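Long-range contacts in glucose dehydrogenase (Haloferax mediterranei, PDB 2VWP), which catalyses the zinc-dependent oxidation of D-glucose, and of several other aldose sugars, with NADP(+) or NAD(+) as electron acceptor, preferring NADP(+): residues A[176-181]-A[245-250]; A[201-206]-A[238-243]; A[269-274]-A[296-301]. All coordinates share one frame; numbering follows the deposited sequence.

Interaction 1 of 3, residues A[176-181]-A[245-250]; sequences AFVLGN and FIYEAT. With NDP (NADPH dihydro-nicotinamide-adenine-dinucleotide phosphate), chain B.
Leu179 and Ile246 meet on one face of a parallel strand pair, 176-179 beside 245-248, whose axes approach to 4.7 Å. Leu179 has the largest share of the contact. Its CB lies 3.9 Å from Thr250 CG2. CG, placed anti to the carbonyl carbon (chi1 -42°), comes 3.8 Å from Ile246 CG2, and the two side chains cross obliquely. Of the two tips, CD1 reaches on between Ile246 CG2 and Glu248 CB, whereas CD2 turns back over the centre of the Phe177 ring, 3.4 Å above its plane. On the other face Ala176 CB touches the edge of the Phe245 ring, and Val178 packs loosely against Tyr247; helices 149-165 and 183-194 cover that side. Four backbone bonds alternate between the strands, from Phe177 N to Phe245 O, Tyr247 N to Phe177 O, Leu179 N to Tyr247 O, and Ala249 N to Leu179 O. Beyond the last one, Glu248 OE2 receives Thr250 N at 3.0 Å from above the carboxylate plane and also binds Gly251 N, which ties down the turn after the strand. Gly180 has phi 118°, and a CB there would run into Ala249 O. At the same end Asn181 OD1 accepts a bond from NADPH O3B at 2.8 Å. Paired central strands whose C-terminal loops hold the dinucleotide, with Gly180 opening a GxGxxG sequence, are the hallmark of a Rossmann fold.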
loop_
_atom_site.group_PDB
_atom_site.type_symbol
_atom_site.label_atom_id
_atom_site.label_comp_id
_atom_site.label_asym_id
_atom_site.label_seq_id
_atom_site.Cartn_x
_atom_site.Cartn_y
_atom_site.Cartn_z
ATOM N N ALA A 176 -8.135 13.011 -8.363
ATOM C CA ALA A 176 -6.840 12.429 -8.687
ATOM C C ALA A 176 -5.812 13.502 -9.007
ATOM O O ALA A 176 -6.108 14.521 -9.647
ATOM C CB ALA A 176 -6.949 11.389 -9.834
ATOM N N PHE A 177 -4.591 13.235 -8.579
ATOM C CA PHE A 177 -3.508 14.198 -8.647
ATOM C C PHE A 177 -2.273 13.491 -9.214
ATOM O O PHE A 177 -1.709 12.592 -8.578
ATOM C CB PHE A 177 -3.269 14.728 -7.222
ATOM C CG PHE A 177 -2.260 15.858 -7.112
ATOM C CD1 PHE A 177 -1.909 16.655 -8.215
ATOM C CD2 PHE A 177 -1.709 16.161 -5.864
ATOM C CE1 PHE A 177 -1.004 17.709 -8.088
ATOM C CE2 PHE A 177 -0.777 17.219 -5.720
ATOM C CZ PHE A 177 -0.439 17.994 -6.835
ATOM N N VAL A 178 -1.875 13.871 -10.425
ATOM C CA VAL A 178 -0.635 13.362 -11.015
ATOM C C VAL A 178 0.526 14.293 -10.670
ATOM O O VAL A 178 0.487 15.486 -10.950
ATOM C CB VAL A 178 -0.712 13.217 -12.556
ATOM C CG1 VAL A 178 0.644 12.738 -13.116
ATOM C CG2 VAL A 178 -1.832 12.261 -12.968
ATOM N N LEU A 179 1.578 13.743 -10.082
ATOM C CA LEU A 179 2.747 14.525 -9.808
ATOM C C LEU A 179 3.705 14.310 -10.961
ATOM O O LEU A 179 4.203 13.200 -11.155
ATOM C CB LEU A 179 3.386 14.108 -8.473
ATOM C CG LEU A 179 2.470 13.838 -7.285
ATOM C CD1 LEU A 179 3.289 13.512 -6.034
ATOM C CD2 LEU A 179 1.568 15.016 -7.020
ATOM N N GLY A 180 3.959 15.358 -11.750
ATOM C CA GLY A 180 4.859 15.199 -12.903
ATOM C C GLY A 180 4.180 15.476 -14.225
ATOM O O GLY A 180 3.064 14.991 -14.477
ATOM N N ASN A 181 4.878 16.225 -15.080
ATOM C CA ASN A 181 4.369 16.634 -16.392
ATOM C C ASN A 181 5.281 16.144 -17.520
ATOM O O ASN A 181 5.347 16.748 -18.589
ATOM C CB ASN A 181 4.208 18.165 -16.452
ATOM C CG ASN A 181 5.529 18.909 -16.172
ATOM O OD1 ASN A 181 6.333 18.485 -15.340
ATOM N ND2 ASN A 181 5.759 20.001 -16.894
ATOM N N PHE A 245 -6.678 9.820 -4.953
ATOM C CA PHE A 245 -5.604 9.127 -5.655
ATOM C C PHE A 245 -4.476 10.067 -6.051
ATOM O O PHE A 245 -4.711 11.162 -6.594
ATOM C CB PHE A 245 -6.142 8.375 -6.887
ATOM C CG PHE A 245 -5.089 7.580 -7.612
ATOM C CD1 PHE A 245 -4.440 6.519 -6.980
ATOM C CD2 PHE A 245 -4.725 7.906 -8.916
ATOM C CE1 PHE A 245 -3.447 5.807 -7.636
ATOM C CE2 PHE A 245 -3.734 7.196 -9.577
ATOM C CZ PHE A 245 -3.093 6.146 -8.942
ATOM N N ILE A 246 -3.252 9.627 -5.767
ATOM C CA ILE A 246 -2.047 10.327 -6.172
ATOM C C ILE A 246 -1.169 9.372 -6.970
ATOM O O ILE A 246 -0.907 8.243 -6.549
ATOM C CB ILE A 246 -1.243 10.906 -4.973
ATOM C CG1 ILE A 246 -2.018 12.045 -4.286
ATOM C CG2 ILE A 246 0.106 11.429 -5.448
ATOM C CD1 ILE A 246 -1.366 12.557 -2.996
ATOM N N TYR A 247 -0.744 9.830 -8.143
ATOM C CA TYR A 247 0.171 9.074 -8.980
ATOM C C TYR A 247 1.450 9.863 -9.081
ATOM O O TYR A 247 1.478 10.921 -9.708
ATOM C CB TYR A 247 -0.463 8.883 -10.355
ATOM C CG TYR A 247 0.297 8.015 -11.331
ATOM C CD1 TYR A 247 1.396 8.515 -12.032
ATOM C CD2 TYR A 247 -0.127 6.707 -11.612
ATOM C CE1 TYR A 247 2.074 7.732 -12.961
ATOM C CE2 TYR A 247 0.543 5.928 -12.557
ATOM C CZ TYR A 247 1.636 6.444 -13.217
ATOM O OH TYR A 247 2.301 5.682 -14.153
ATOM N N GLU A 248 2.516 9.338 -8.475
ATOM C CA GLU A 248 3.796 10.017 -8.449
ATOM C C GLU A 248 4.679 9.638 -9.640
ATOM O O GLU A 248 5.029 8.468 -9.826
ATOM C CB GLU A 248 4.503 9.779 -7.108
ATOM C CG GLU A 248 5.889 10.420 -7.010
ATOM C CD GLU A 248 6.970 9.590 -7.630
ATOM O OE1 GLU A 248 7.004 8.368 -7.389
ATOM O OE2 GLU A 248 7.827 10.155 -8.338
ATOM N N ALA A 249 5.034 10.646 -10.440
ATOM C CA ALA A 249 5.890 10.469 -11.621
ATOM C C ALA A 249 6.894 11.629 -11.754
ATOM O O ALA A 249 7.114 12.156 -12.862
ATOM C CB ALA A 249 5.027 10.345 -12.895
ATOM N N THR A 250 7.483 12.031 -10.623
ATOM C CA THR A 250 8.501 13.100 -10.617
ATOM C C THR A 250 9.893 12.548 -10.366
ATOM O O THR A 250 10.882 13.106 -10.838
ATOM C CB THR A 250 8.215 14.199 -9.546
ATOM O OG1 THR A 250 8.112 13.589 -8.250
ATOM C CG2 THR A 250 6.930 14.968 -9.856
HETATM P PA NDP B . 10.407 13.125 -16.596
HETATM O O1A NDP B . 10.390 13.588 -18.007
HETATM O O2A NDP B . 11.673 13.496 -15.887
HETATM O O5B NDP B . 9.147 13.741 -15.819
HETATM C C5B NDP B . 9.292 14.216 -14.510
HETATM C C4B NDP B . 8.613 15.566 -14.466
HETATM O O4B NDP B . 8.471 15.905 -13.113
HETATM C C3B NDP B . 9.436 16.659 -15.154
HETATM O O3B NDP B . 8.681 17.262 -16.197
HETATM C C2B NDP B . 9.784 17.615 -14.023
HETATM O O2B NDP B . 9.590 18.971 -14.348
HETATM C C1B NDP B . 8.765 17.259 -12.952
HETATM N N9A NDP B . 9.273 17.520 -11.602
HETATM C C8A NDP B . 10.403 17.023 -10.985
HETATM N N7A NDP B . 10.457 17.557 -9.735
HETATM C C5A NDP B . 9.387 18.386 -9.572
HETATM C C6A NDP B . 8.939 19.188 -8.522
HETATM N N6A NDP B . 9.682 19.375 -7.421
HETATM N N1A NDP B . 7.776 19.919 -8.696
HETATM C C2A NDP B . 7.060 19.878 -9.871
HETATM N N3A NDP B . 7.496 19.085 -10.891
HETATM C C4A NDP B . 8.637 18.361 -10.745
HETATM O O3 NDP B . 10.165 11.512 -16.599
HETATM P PN NDP B . 8.831 10.662 -17.034
HETATM O O1N NDP B . 7.567 11.430 -16.923
HETATM O O2N NDP B . 9.068 9.949 -18.318
HETATM O O5D NDP B . 8.919 9.619 -15.793
HETATM C C5D NDP B . 8.628 10.072 -14.475
HETATM C C4D NDP B . 9.390 9.331 -13.365
HETATM O O4D NDP B . 8.958 7.982 -13.336
HETATM C C3D NDP B . 10.915 9.321 -13.501
HETATM O O3D NDP B . 11.534 9.374 -12.225
HETATM C C2D NDP B . 11.206 7.962 -14.102
HETATM O O2D NDP B . 12.445 7.448 -13.677
HETATM C C1D NDP B . 10.066 7.123 -13.533
HETATM N N1N NDP B . 9.656 6.024 -14.403
HETATM C C2N NDP B . 9.304 4.872 -13.767
HETATM C C3N NDP B . 8.725 3.796 -14.422
HETATM C C7N NDP B . 8.371 2.563 -13.617
HETATM O O7N NDP B . 8.041 1.402 -14.318
HETATM N N7N NDP B . 8.372 2.598 -12.273
HETATM C C4N NDP B . 8.474 3.854 -15.922
HETATM C C5N NDP B . 8.894 5.180 -16.518
HETATM C C6N NDP B . 9.457 6.198 -15.747
HETATM P P2B NDP B . 10.737 19.883 -15.016
HETATM O O1X NDP B . 11.114 19.345 -16.376
HETATM O O2X NDP B . 11.993 19.841 -14.169
HETATM O O3X NDP B . 10.062 21.242 -15.070
#

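Interaction 2 of 3, residues A[201-206]-A[238-243]; sequences NLYCLG and DVYEQM. With NDP (NADPH dihydro-nicotinamide-adenine-dinucleotide phosphate), chain B.
Tyr203 projects from strand 201-206 toward the segment 240-243, where a carboxylate, a methionine and a second tyrosine meet it. Tyr203 OH donates a hydrogen bond to Glu241 OE2 at 2.6 Å. It uses the anti lone pair of OE2, away from OE1, and the ring and carboxylate planes stand 89° apart. The other oxygen is engaged separately: a water donates to Glu241 OE1 at 2.7 Å and accepts from Asn201 ND2 at 2.8 Å, so both carboxylate oxygens are tied to strand 201-206. The Glu241 chain starts between its backbone N and carbonyl carbon (chi1 68°) and then runs extended to the phenol. Packing on the ring is of two kinds. Met243, bent at chi2 (-60°), brings CE over one face in a CH-pi contact, 3.5 Å from the centroid, while Met243 SD sits obliquely near Tyr203 CD1 in a Met-aromatic contact. The Tyr240 ring lies obliquely to that of Tyr203, with Tyr240 CD1 3.8 Å from Tyr203 CE2. A valine in place of Tyr203 would probably leave Glu241 OE2 without its hydroxyl partner and Met243 CE without a ring to lie on. Phe177 and Thr224 of the flanking strands also touch Tyr203. Residues 240-242 link helix 236-239 to strand 243-248, and with them the chain enters the second half of the Rossmann-type nucleotide-binding domain.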
loop_
_atom_site.group_PDB
_atom_site.type_symbol
_atom_site.label_atom_id
_atom_site.label_comp_id
_atom_site.label_asym_id
_atom_site.label_seq_id
_atom_site.Cartn_x
_atom_site.Cartn_y
_atom_site.Cartn_z
ATOM N N ASN A 201 -12.491 15.571 -10.322
ATOM C CA ASN A 201 -11.499 16.634 -10.388
ATOM C C ASN A 201 -10.102 16.060 -10.577
ATOM O O ASN A 201 -9.689 15.175 -9.831
ATOM C CB ASN A 201 -11.560 17.502 -9.131
ATOM C CG ASN A 201 -12.932 18.145 -8.929
ATOM O OD1 ASN A 201 -13.401 18.911 -9.765
ATOM N ND2 ASN A 201 -13.586 17.808 -7.826
ATOM N N LEU A 202 -9.389 16.571 -11.580
ATOM C CA LEU A 202 -8.029 16.119 -11.900
ATOM C C LEU A 202 -7.021 17.253 -11.719
ATOM O O LEU A 202 -7.314 18.424 -12.001
ATOM C CB LEU A 202 -7.943 15.557 -13.331
ATOM C CG LEU A 202 -8.906 14.447 -13.771
ATOM C CD1 LEU A 202 -8.827 14.263 -15.288
ATOM C CD2 LEU A 202 -8.654 13.126 -13.075
ATOM N N TYR A 203 -5.840 16.903 -11.223
ATOM C CA TYR A 203 -4.768 17.861 -10.988
ATOM C C TYR A 203 -3.458 17.263 -11.475
ATOM O O TYR A 203 -3.275 16.047 -11.438
ATOM C CB TYR A 203 -4.649 18.190 -9.488
ATOM C CG TYR A 203 -5.926 18.662 -8.845
ATOM C CD1 TYR A 203 -6.922 17.754 -8.467
ATOM C CD2 TYR A 203 -6.142 20.025 -8.602
ATOM C CE1 TYR A 203 -8.110 18.188 -7.875
ATOM C CE2 TYR A 203 -7.325 20.470 -8.004
ATOM C CZ TYR A 203 -8.297 19.554 -7.644
ATOM O OH TYR A 203 -9.467 19.990 -7.053
ATOM N N CYS A 204 -2.546 18.114 -11.931
ATOM C CA CYS A 204 -1.223 17.679 -12.344
ATOM C C CYS A 204 -0.191 18.702 -11.908
ATOM O O CYS A 204 -0.337 19.916 -12.180
ATOM C CB CYS A 204 -1.148 17.446 -13.872
ATOM S SG CYS A 204 0.485 16.935 -14.488
ATOM N N LEU A 205 0.855 18.199 -11.250
ATOM C CA LEU A 205 1.920 19.017 -10.697
ATOM C C LEU A 205 3.083 19.170 -11.660
ATOM O O LEU A 205 3.555 18.195 -12.249
ATOM C CB LEU A 205 2.419 18.402 -9.370
ATOM C CG LEU A 205 3.424 19.247 -8.570
ATOM C CD1 LEU A 205 2.659 20.105 -7.581
ATOM C CD2 LEU A 205 4.465 18.376 -7.857
ATOM N N GLY A 206 3.532 20.411 -11.829
ATOM C CA GLY A 206 4.700 20.712 -12.633
ATOM C C GLY A 206 5.361 21.952 -12.051
ATOM O O GLY A 206 4.979 22.420 -10.967
ATOM N N ASP A 238 -5.031 22.513 1.361
ATOM C CA ASP A 238 -5.444 23.873 1.737
ATOM C C ASP A 238 -6.013 24.615 0.523
ATOM O O ASP A 238 -7.165 25.051 0.525
ATOM C CB ASP A 238 -4.261 24.682 2.297
ATOM C CG ASP A 238 -3.699 24.124 3.607
ATOM O OD1 ASP A 238 -4.434 23.464 4.391
ATOM O OD2 ASP A 238 -2.499 24.387 3.864
ATOM N N VAL A 239 -5.177 24.732 -0.508
ATOM C CA VAL A 239 -5.468 25.472 -1.736
ATOM C C VAL A 239 -6.567 24.807 -2.572
ATOM O O VAL A 239 -7.409 25.478 -3.161
ATOM C CB VAL A 239 -4.174 25.651 -2.564
ATOM C CG1 VAL A 239 -4.430 26.459 -3.832
ATOM C CG2 VAL A 239 -3.085 26.313 -1.713
ATOM N N TYR A 240 -6.578 23.483 -2.609
ATOM C CA TYR A 240 -7.516 22.784 -3.478
ATOM C C TYR A 240 -8.441 21.857 -2.710
ATOM O O TYR A 240 -9.500 22.275 -2.241
ATOM C CB TYR A 240 -6.754 22.043 -4.594
ATOM C CG TYR A 240 -5.991 22.996 -5.490
ATOM C CD1 TYR A 240 -6.679 23.837 -6.372
ATOM C CD2 TYR A 240 -4.604 23.087 -5.437
ATOM C CE1 TYR A 240 -6.006 24.731 -7.195
ATOM C CE2 TYR A 240 -3.916 23.978 -6.265
ATOM C CZ TYR A 240 -4.642 24.803 -7.136
ATOM O OH TYR A 240 -4.016 25.695 -7.962
ATOM N N GLU A 241 -8.036 20.592 -2.610
ATOM C CA GLU A 241 -8.758 19.583 -1.850
ATOM C C GLU A 241 -7.818 18.413 -1.577
ATOM O O GLU A 241 -6.725 18.305 -2.162
ATOM C CB GLU A 241 -9.998 19.090 -2.613
ATOM C CG GLU A 241 -9.690 18.281 -3.893
ATOM C CD GLU A 241 -10.936 17.894 -4.667
ATOM O OE1 GLU A 241 -11.857 17.255 -4.095
ATOM O OE2 GLU A 241 -10.996 18.232 -5.872
ATOM N N GLN A 242 -8.255 17.546 -0.673
ATOM C CA GLN A 242 -7.583 16.284 -0.421
ATOM C C GLN A 242 -7.810 15.363 -1.595
ATOM O O GLN A 242 -8.921 15.300 -2.132
ATOM C CB GLN A 242 -8.139 15.652 0.848
ATOM C CG GLN A 242 -7.645 16.325 2.095
ATOM C CD GLN A 242 -8.299 15.743 3.310
ATOM O OE1 GLN A 242 -9.504 15.907 3.519
ATOM N NE2 GLN A 242 -7.516 15.037 4.112
ATOM N N MET A 243 -6.746 14.655 -1.982
ATOM C CA MET A 243 -6.736 13.812 -3.188
ATOM C C MET A 243 -6.916 12.339 -2.840
ATOM O O MET A 243 -6.094 11.782 -2.103
ATOM C CB MET A 243 -5.403 13.995 -3.939
ATOM C CG MET A 243 -5.051 15.436 -4.299
ATOM S SD MET A 243 -6.266 16.237 -5.366
ATOM C CE MET A 243 -5.521 17.865 -5.450
HETATM P PA NDP B . 10.407 13.125 -16.596
HETATM O O1A NDP B . 10.390 13.588 -18.007
HETATM O O2A NDP B . 11.673 13.496 -15.887
HETATM O O5B NDP B . 9.147 13.741 -15.819
HETATM C C5B NDP B . 9.292 14.216 -14.510
HETATM C C4B NDP B . 8.613 15.566 -14.466
HETATM O O4B NDP B . 8.471 15.905 -13.113
HETATM C C3B NDP B . 9.436 16.659 -15.154
HETATM O O3B NDP B . 8.681 17.262 -16.197
HETATM C C2B NDP B . 9.784 17.615 -14.023
HETATM O O2B NDP B . 9.590 18.971 -14.348
HETATM C C1B NDP B . 8.765 17.259 -12.952
HETATM N N9A NDP B . 9.273 17.520 -11.602
HETATM C C8A NDP B . 10.403 17.023 -10.985
HETATM N N7A NDP B . 10.457 17.557 -9.735
HETATM C C5A NDP B . 9.387 18.386 -9.572
HETATM C C6A NDP B . 8.939 19.188 -8.522
HETATM N N6A NDP B . 9.682 19.375 -7.421
HETATM N N1A NDP B . 7.776 19.919 -8.696
HETATM C C2A NDP B . 7.060 19.878 -9.871
HETATM N N3A NDP B . 7.496 19.085 -10.891
HETATM C C4A NDP B . 8.637 18.361 -10.745
HETATM O O3 NDP B . 10.165 11.512 -16.599
HETATM P PN NDP B . 8.831 10.662 -17.034
HETATM O O1N NDP B . 7.567 11.430 -16.923
HETATM O O2N NDP B . 9.068 9.949 -18.318
HETATM O O5D NDP B . 8.919 9.619 -15.793
HETATM C C5D NDP B . 8.628 10.072 -14.475
HETATM C C4D NDP B . 9.390 9.331 -13.365
HETATM O O4D NDP B . 8.958 7.982 -13.336
HETATM C C3D NDP B . 10.915 9.321 -13.501
HETATM O O3D NDP B . 11.534 9.374 -12.225
HETATM C C2D NDP B . 11.206 7.962 -14.102
HETATM O O2D NDP B . 12.445 7.448 -13.677
HETATM C C1D NDP B . 10.066 7.123 -13.533
HETATM N N1N NDP B . 9.656 6.024 -14.403
HETATM C C2N NDP B . 9.304 4.872 -13.767
HETATM C C3N NDP B . 8.725 3.796 -14.422
HETATM C C7N NDP B . 8.371 2.563 -13.617
HETATM O O7N NDP B . 8.041 1.402 -14.318
HETATM N N7N NDP B . 8.372 2.598 -12.273
HETATM C C4N NDP B . 8.474 3.854 -15.922
HETATM C C5N NDP B . 8.894 5.180 -16.518
HETATM C C6N NDP B . 9.457 6.198 -15.747
HETATM P P2B NDP B . 10.737 19.883 -15.016
HETATM O O1X NDP B . 11.114 19.345 -16.376
HETATM O O2X NDP B . 11.993 19.841 -14.169
HETATM O O3X NDP B . 10.062 21.242 -15.070
HETATM O O HOH W 1 -13.424 15.839 -5.818
#

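Interaction 3 of 3, residues A[269-274]-A[296-301]; sequences GALLGV and KALVGS. With NDP (NADPH dihydro-nicotinamide-adenine-dinucleotide phosphate), chain B.
Leu271 and Leu298 lie on the same face of parallel strands 269-271 and 297-300, Leu271 beside Gly300 and Leu298 beside Gly269, and their CD2 atoms meet diagonally at 4.3 Å. The axes are 4.6 Å apart at closest and inclined by 22°. Backbone hydrogen bonds do most of the joining. Gly269 N binds Ala297 O, Val299 N binds Gly269 O, Leu271 N binds Val299 O, and Ser301 N closes the ladder on Leu271 O at 3.0 Å. Side-chain contacts are sparse. Leu298 CD2 lies 4.0 Å from Gly269 CA, where a CB on Gly269 would clash with that methyl. Leu272 CG stands anti to its carbonyl carbon (chi1 -73°), and Leu272 CD1 reaches across to Ser301 O at 3.6 Å. The cofactor contact comes at the C-terminal ends: the carboxamide N7N of NADPH donates to Ser301 O at 2.8 Å and appears also to donate to Leu272 O, whose position is less certain. On its outer edge, strand 297-300 pairs antiparallel with a strand of the second subunit, continuing the sheet through the dimer. The last two strands of a Rossmann sheet, with the loops after them holding the nicotinamide amide and the sheet extended across the subunit interface, are familiar from dimeric medium-chain dehydrogenases.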
loop_
_atom_site.group_PDB
_atom_site.type_symbol
_atom_site.label_atom_id
_atom_site.label_comp_id
_atom_site.label_asym_id
_atom_site.label_seq_id
_atom_site.Cartn_x
_atom_site.Cartn_y
_atom_site.Cartn_z
ATOM N N GLY A 269 -1.455 6.393 -2.700
ATOM C CA GLY A 269 -0.439 6.923 -3.593
ATOM C C GLY A 269 0.229 5.786 -4.351
ATOM O O GLY A 269 0.658 4.789 -3.749
ATOM N N ALA A 270 0.260 5.898 -5.678
ATOM C CA ALA A 270 1.128 5.054 -6.481
ATOM C C ALA A 270 2.433 5.790 -6.675
ATOM O O ALA A 270 2.432 6.949 -7.064
ATOM C CB ALA A 270 0.486 4.731 -7.848
ATOM N N LEU A 271 3.545 5.102 -6.419
ATOM C CA LEU A 271 4.876 5.620 -6.649
ATOM C C LEU A 271 5.504 4.934 -7.847
ATOM O O LEU A 271 5.543 3.696 -7.907
ATOM C CB LEU A 271 5.752 5.413 -5.404
ATOM C CG LEU A 271 5.199 5.911 -4.055
ATOM C CD1 LEU A 271 6.213 5.579 -2.991
ATOM C CD2 LEU A 271 4.875 7.403 -4.077
ATOM N N LEU A 272 5.974 5.746 -8.799
ATOM C CA LEU A 272 6.637 5.268 -10.031
ATOM C C LEU A 272 8.052 5.814 -10.167
ATOM O O LEU A 272 8.870 5.273 -10.933
ATOM C CB LEU A 272 5.830 5.680 -11.286
ATOM C CG LEU A 272 4.502 5.013 -11.687
ATOM C CD1 LEU A 272 4.757 3.613 -12.244
ATOM C CD2 LEU A 272 3.431 4.999 -10.568
ATOM N N GLY A 273 8.342 6.885 -9.429
ATOM C CA GLY A 273 9.643 7.570 -9.507
ATOM C C GLY A 273 10.820 6.748 -9.040
ATOM O O GLY A 273 10.701 5.923 -8.121
ATOM N N VAL A 274 11.972 6.966 -9.669
ATOM C CA VAL A 274 13.192 6.242 -9.305
ATOM C C VAL A 274 14.321 7.223 -8.913
ATOM O O VAL A 274 15.176 7.553 -9.744
ATOM C CB VAL A 274 13.653 5.256 -10.432
ATOM C CG1 VAL A 274 14.773 4.350 -9.943
ATOM C CG2 VAL A 274 12.480 4.401 -10.942
ATOM N N LYS A 296 -4.491 4.843 4.902
ATOM C CA LYS A 296 -3.905 5.164 3.598
ATOM C C LYS A 296 -2.923 4.101 3.166
ATOM O O LYS A 296 -2.440 3.333 3.995
ATOM C CB LYS A 296 -3.194 6.530 3.648
ATOM C CG LYS A 296 -4.174 7.680 3.899
ATOM C CD LYS A 296 -3.440 8.979 4.208
ATOM C CE LYS A 296 -4.438 10.144 4.309
ATOM N NZ LYS A 296 -3.696 11.442 4.224
ATOM N N ALA A 297 -2.638 4.072 1.861
ATOM C CA ALA A 297 -1.639 3.164 1.281
ATOM C C ALA A 297 -0.664 3.898 0.389
ATOM O O ALA A 297 -0.985 4.936 -0.210
ATOM C CB ALA A 297 -2.309 2.049 0.483
ATOM N N LEU A 298 0.529 3.338 0.314
ATOM C CA LEU A 298 1.510 3.681 -0.691
ATOM C C LEU A 298 1.901 2.397 -1.392
ATOM O O LEU A 298 2.223 1.379 -0.741
ATOM C CB LEU A 298 2.737 4.322 -0.054
ATOM C CG LEU A 298 2.672 5.752 0.468
ATOM C CD1 LEU A 298 4.027 6.115 1.136
ATOM C CD2 LEU A 298 2.310 6.753 -0.662
ATOM N N VAL A 299 1.854 2.424 -2.720
ATOM C CA VAL A 299 2.156 1.242 -3.501
ATOM C C VAL A 299 3.158 1.617 -4.584
ATOM O O VAL A 299 2.877 2.484 -5.413
ATOM C CB VAL A 299 0.846 0.621 -4.124
ATOM C CG1 VAL A 299 1.156 -0.585 -4.967
ATOM C CG2 VAL A 299 -0.145 0.263 -3.026
ATOM N N GLY A 300 4.324 0.978 -4.562
ATOM C CA GLY A 300 5.344 1.183 -5.613
ATOM C C GLY A 300 5.105 0.235 -6.770
ATOM O O GLY A 300 4.621 -0.871 -6.571
ATOM N N SER A 301 5.437 0.660 -7.989
ATOM C CA SER A 301 5.216 -0.172 -9.170
ATOM C C SER A 301 6.302 0.061 -10.211
ATOM O O SER A 301 6.716 1.200 -10.450
ATOM C CB SER A 301 3.823 0.094 -9.764
ATOM O OG SER A 301 3.588 -0.696 -10.907
HETATM P PA NDP B . 10.407 13.125 -16.596
HETATM O O1A NDP B . 10.390 13.588 -18.007
HETATM O O2A NDP B . 11.673 13.496 -15.887
HETATM O O5B NDP B . 9.147 13.741 -15.819
HETATM C C5B NDP B . 9.292 14.216 -14.510
HETATM C C4B NDP B . 8.613 15.566 -14.466
HETATM O O4B NDP B . 8.471 15.905 -13.113
HETATM C C3B NDP B . 9.436 16.659 -15.154
HETATM O O3B NDP B . 8.681 17.262 -16.197
HETATM C C2B NDP B . 9.784 17.615 -14.023
HETATM O O2B NDP B . 9.590 18.971 -14.348
HETATM C C1B NDP B . 8.765 17.259 -12.952
HETATM N N9A NDP B . 9.273 17.520 -11.602
HETATM C C8A NDP B . 10.403 17.023 -10.985
HETATM N N7A NDP B . 10.457 17.557 -9.735
HETATM C C5A NDP B . 9.387 18.386 -9.572
HETATM C C6A NDP B . 8.939 19.188 -8.522
HETATM N N6A NDP B . 9.682 19.375 -7.421
HETATM N N1A NDP B . 7.776 19.919 -8.696
HETATM C C2A NDP B . 7.060 19.878 -9.871
HETATM N N3A NDP B . 7.496 19.085 -10.891
HETATM C C4A NDP B . 8.637 18.361 -10.745
HETATM O O3 NDP B . 10.165 11.512 -16.599
HETATM P PN NDP B . 8.831 10.662 -17.034
HETATM O O1N NDP B . 7.567 11.430 -16.923
HETATM O O2N NDP B . 9.068 9.949 -18.318
HETATM O O5D NDP B . 8.919 9.619 -15.793
HETATM C C5D NDP B . 8.628 10.072 -14.475
HETATM C C4D NDP B . 9.390 9.331 -13.365
HETATM O O4D NDP B . 8.958 7.982 -13.336
HETATM C C3D NDP B . 10.915 9.321 -13.501
HETATM O O3D NDP B . 11.534 9.374 -12.225
HETATM C C2D NDP B . 11.206 7.962 -14.102
HETATM O O2D NDP B . 12.445 7.448 -13.677
HETATM C C1D NDP B . 10.066 7.123 -13.533
HETATM N N1N NDP B . 9.656 6.024 -14.403
HETATM C C2N NDP B . 9.304 4.872 -13.767
HETATM C C3N NDP B . 8.725 3.796 -14.422
HETATM C C7N NDP B . 8.371 2.563 -13.617
HETATM O O7N NDP B . 8.041 1.402 -14.318
HETATM N N7N NDP B . 8.372 2.598 -12.273
HETATM C C4N NDP B . 8.474 3.854 -15.922
HETATM C C5N NDP B . 8.894 5.180 -16.518
HETATM C C6N NDP B . 9.457 6.198 -15.747
HETATM P P2B NDP B . 10.737 19.883 -15.016
HETATM O O1X NDP B . 11.114 19.345 -16.376
HETATM O O2X NDP B . 11.993 19.841 -14.169
HETATM O O3X NDP B . 10.062 21.242 -15.070
#

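In the fold
All three contacts reach the six-stranded parallel sheet of the nucleotide-binding domain, whose order is 224-227, 201-206, 175-179, 243-248, 267-271, 297-300. Interaction 1 joins the two central strands; interaction 2, which packs a helix-to-strand connection against strand 201-206, lies about 10 Å away, centre to centre, on one side, and interaction 3 about 10 Å away on the other, while interactions 2 and 3 are about 17 Å apart. Interaction 2 falls within the chain between the segments of interaction 1, and interaction 3 follows both. Backbone bonds knit the neighbours, such as Val178 O to Leu205 N and Ile246 O to Ala270 N. The three thus span NADPH from adenine, beside Leu205, to nicotinamide, beside Ser301.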